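Local coordinates for protein galactose-1-phosphate uridylyltransferase (Pyrobaculum aerophilum str. IM2, PDB 6K9Z) that probably transfers uridylyl groups between UDP-glucose and hexose 1-phosphates, and binds zinc, iron(III) and UDP, at residues P60-E65 and V70-G75. The protein carries 1 engineered substitution. Sequence-based numbering, arbitrary orientation.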
loop_
_atom_site.group_PDB
_atom_site.type_symbol
_atom_site.label_atom_id
_atom_site.label_comp_id
_atom_site.label_asym_id
_atom_site.label_seq_id
_atom_site.Cartn_x
_atom_site.Cartn_y
_atom_site.Cartn_z
ATOM N N PRO A 60 -18.035 -13.526 15.732
ATOM C CA PRO A 60 -19.449 -13.203 15.873
ATOM C C PRO A 60 -20.139 -13.053 14.501
ATOM O O PRO A 60 -19.480 -13.030 13.434
ATOM C CB PRO A 60 -19.444 -11.886 16.653
ATOM C CG PRO A 60 -18.154 -11.254 16.198
ATOM C CD PRO A 60 -17.163 -12.372 16.008
ATOM N N GLU A 61 -21.466 -12.900 14.570
ATOM C CA GLU A 61 -22.287 -12.557 13.386
ATOM C C GLU A 61 -21.763 -11.232 12.823
ATOM O O GLU A 61 -21.572 -10.255 13.551
ATOM C CB GLU A 61 -23.772 -12.540 13.759
ATOM C CG GLU A 61 -24.666 -12.035 12.639
ATOM C CD GLU A 61 -26.155 -12.063 12.958
ATOM O OE1 GLU A 61 -26.606 -13.042 13.608
ATOM O OE2 GLU A 61 -26.866 -11.099 12.565
ATOM N N PRO A 62 -21.422 -11.170 11.521
ATOM C CA PRO A 62 -20.939 -9.913 10.947
ATOM C C PRO A 62 -21.995 -8.802 10.826
ATOM O O PRO A 62 -23.168 -9.089 10.691
ATOM C CB PRO A 62 -20.354 -10.337 9.590
ATOM C CG PRO A 62 -20.964 -11.675 9.254
ATOM C CD PRO A 62 -21.392 -12.293 10.569
ATOM N N THR A 63 -21.548 -7.553 10.958
ATOM C CA THR A 63 -22.362 -6.323 10.721
ATOM C C THR A 63 -22.808 -6.299 9.257
ATOM O O THR A 63 -21.921 -6.165 8.424
ATOM C CB THR A 63 -21.571 -5.065 11.085
ATOM O OG1 THR A 63 -20.906 -5.314 12.330
ATOM C CG2 THR A 63 -22.432 -3.823 11.188
ATOM N N ALA A 64 -24.117 -6.305 9.005
ATOM C CA ALA A 64 -24.645 -6.347 7.624
ATOM C C ALA A 64 -25.258 -5.004 7.204
ATOM O O ALA A 64 -26.019 -4.419 7.991
ATOM C CB ALA A 64 -25.656 -7.461 7.516
ATOM N N GLU A 65 -24.888 -4.541 6.005
ATOM C CA GLU A 65 -25.441 -3.318 5.357
ATOM C C GLU A 65 -25.897 -3.740 3.954
ATOM O O GLU A 65 -25.188 -4.542 3.326
ATOM C CB GLU A 65 -24.488 -2.123 5.431
ATOM C CG GLU A 65 -25.206 -0.832 5.784
ATOM C CD GLU A 65 -24.341 0.339 6.223
ATOM O OE1 GLU A 65 -23.846 0.312 7.360
ATOM O OE2 GLU A 65 -24.181 1.283 5.428
ATOM N N VAL A 70 -20.268 -8.712 3.675
ATOM C CA VAL A 70 -19.512 -8.886 4.946
ATOM C C VAL A 70 -19.395 -10.392 5.193
ATOM O O VAL A 70 -20.363 -11.113 4.903
ATOM C CB VAL A 70 -20.174 -8.141 6.118
ATOM C CG1 VAL A 70 -19.364 -8.276 7.394
ATOM C CG2 VAL A 70 -20.379 -6.675 5.778
ATOM N N ILE A 71 -18.237 -10.850 5.658
ATOM C CA ILE A 71 -18.061 -12.307 5.916
ATOM C C ILE A 71 -17.494 -12.492 7.324
ATOM O O ILE A 71 -16.808 -11.581 7.823
ATOM C CB ILE A 71 -17.180 -12.969 4.840
ATOM C CG1 ILE A 71 -15.752 -12.427 4.852
ATOM C CG2 ILE A 71 -17.814 -12.851 3.464
ATOM C CD1 ILE A 71 -14.775 -13.302 4.108
ATOM N N PRO A 72 -17.767 -13.647 7.929
ATOM C CA PRO A 72 -17.275 -13.902 9.278
ATOM C C PRO A 72 -15.739 -13.887 9.297
ATOM O O PRO A 72 -15.126 -14.395 8.389
ATOM C CB PRO A 72 -17.815 -15.297 9.623
ATOM C CG PRO A 72 -19.081 -15.388 8.818
ATOM C CD PRO A 72 -18.731 -14.675 7.529
ATOM N N ALA A 73 -15.185 -13.271 10.339
ATOM C CA ALA A 73 -13.725 -13.161 10.588
ATOM C C ALA A 73 -13.233 -14.482 11.163
ATOM O O ALA A 73 -12.652 -14.543 12.269
ATOM C CB ALA A 73 -13.446 -12.006 11.487
ATOM N N ARG A 74 -13.418 -15.537 10.382
ATOM C CA ARG A 74 -13.119 -16.927 10.788
ATOM C C ARG A 74 -11.689 -17.291 10.369
ATOM O O ARG A 74 -11.386 -17.229 9.161
ATOM C CB ARG A 74 -14.125 -17.878 10.129
ATOM C CG ARG A 74 -13.916 -19.352 10.421
ATOM C CD ARG A 74 -13.788 -19.658 11.888
ATOM N NE ARG A 74 -13.609 -21.089 12.158
ATOM C CZ ARG A 74 -14.586 -21.973 12.163
ATOM N NH1 ARG A 74 -15.823 -21.582 11.923
ATOM N NH2 ARG A 74 -14.336 -23.243 12.400
ATOM N N GLY A 75 -10.877 -17.707 11.332
ATOM C CA GLY A 75 -9.455 -17.994 11.104
ATOM C C GLY A 75 -8.641 -17.954 12.368
ATOM O O GLY A 75 -9.192 -18.215 13.458
HETATM O O HOH W 1 -17.307 -12.095 12.134
#
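Pro62 and Pro72 are the nearest pair by CA atoms, 5.7 Å apart, where the two limbs of a surface loop run past each other in opposite directions. The returning limb carries the short strand 70-71, an outer strand of a three-stranded antiparallel sheet; its membership is fixed by backbone hydrogen bonding between Ile71 and Ile3 of the central strand 2-5. This lies in the N-terminal half of the HIT-related fold, away from the metal and UDP sites.

The ring of Pro62 projects at the opposing limb. Pro62 CG rests 4.0 Å from Pro72 N and 4.1 Å from Pro72 CD, so one proline ring meets the other through its CG corner, an apolar contact. Next to this contact, Val70 as modelled holds CG1 anti to its backbone N (chi1 -178°), with CG2 directed at the carbonyl of Thr63. Val70 CG2 lies 3.1 Å from Thr63 O and Val70 CB 3.5 Å, and this buried oxygen has no polar partner in the model. The modelled approach of Val70 CG1 to Pro62 CB is too short to be real, so the exact placement of that methyl is doubtful.

The Thr63 side chain is held separately, OG1 hydrogen-bonding Glu2 OE1 of strand 2-5, while Phe196 of the second subunit packs on Val70. Ala73 centres an inverse gamma turn, closed by a weak bond from Arg74 N to Pro72 O. At the central residue of that turn, a water bridges the two limbs, donating to Pro60 O at 2.7 Å and accepting from Ala73 N at 3.0 Å.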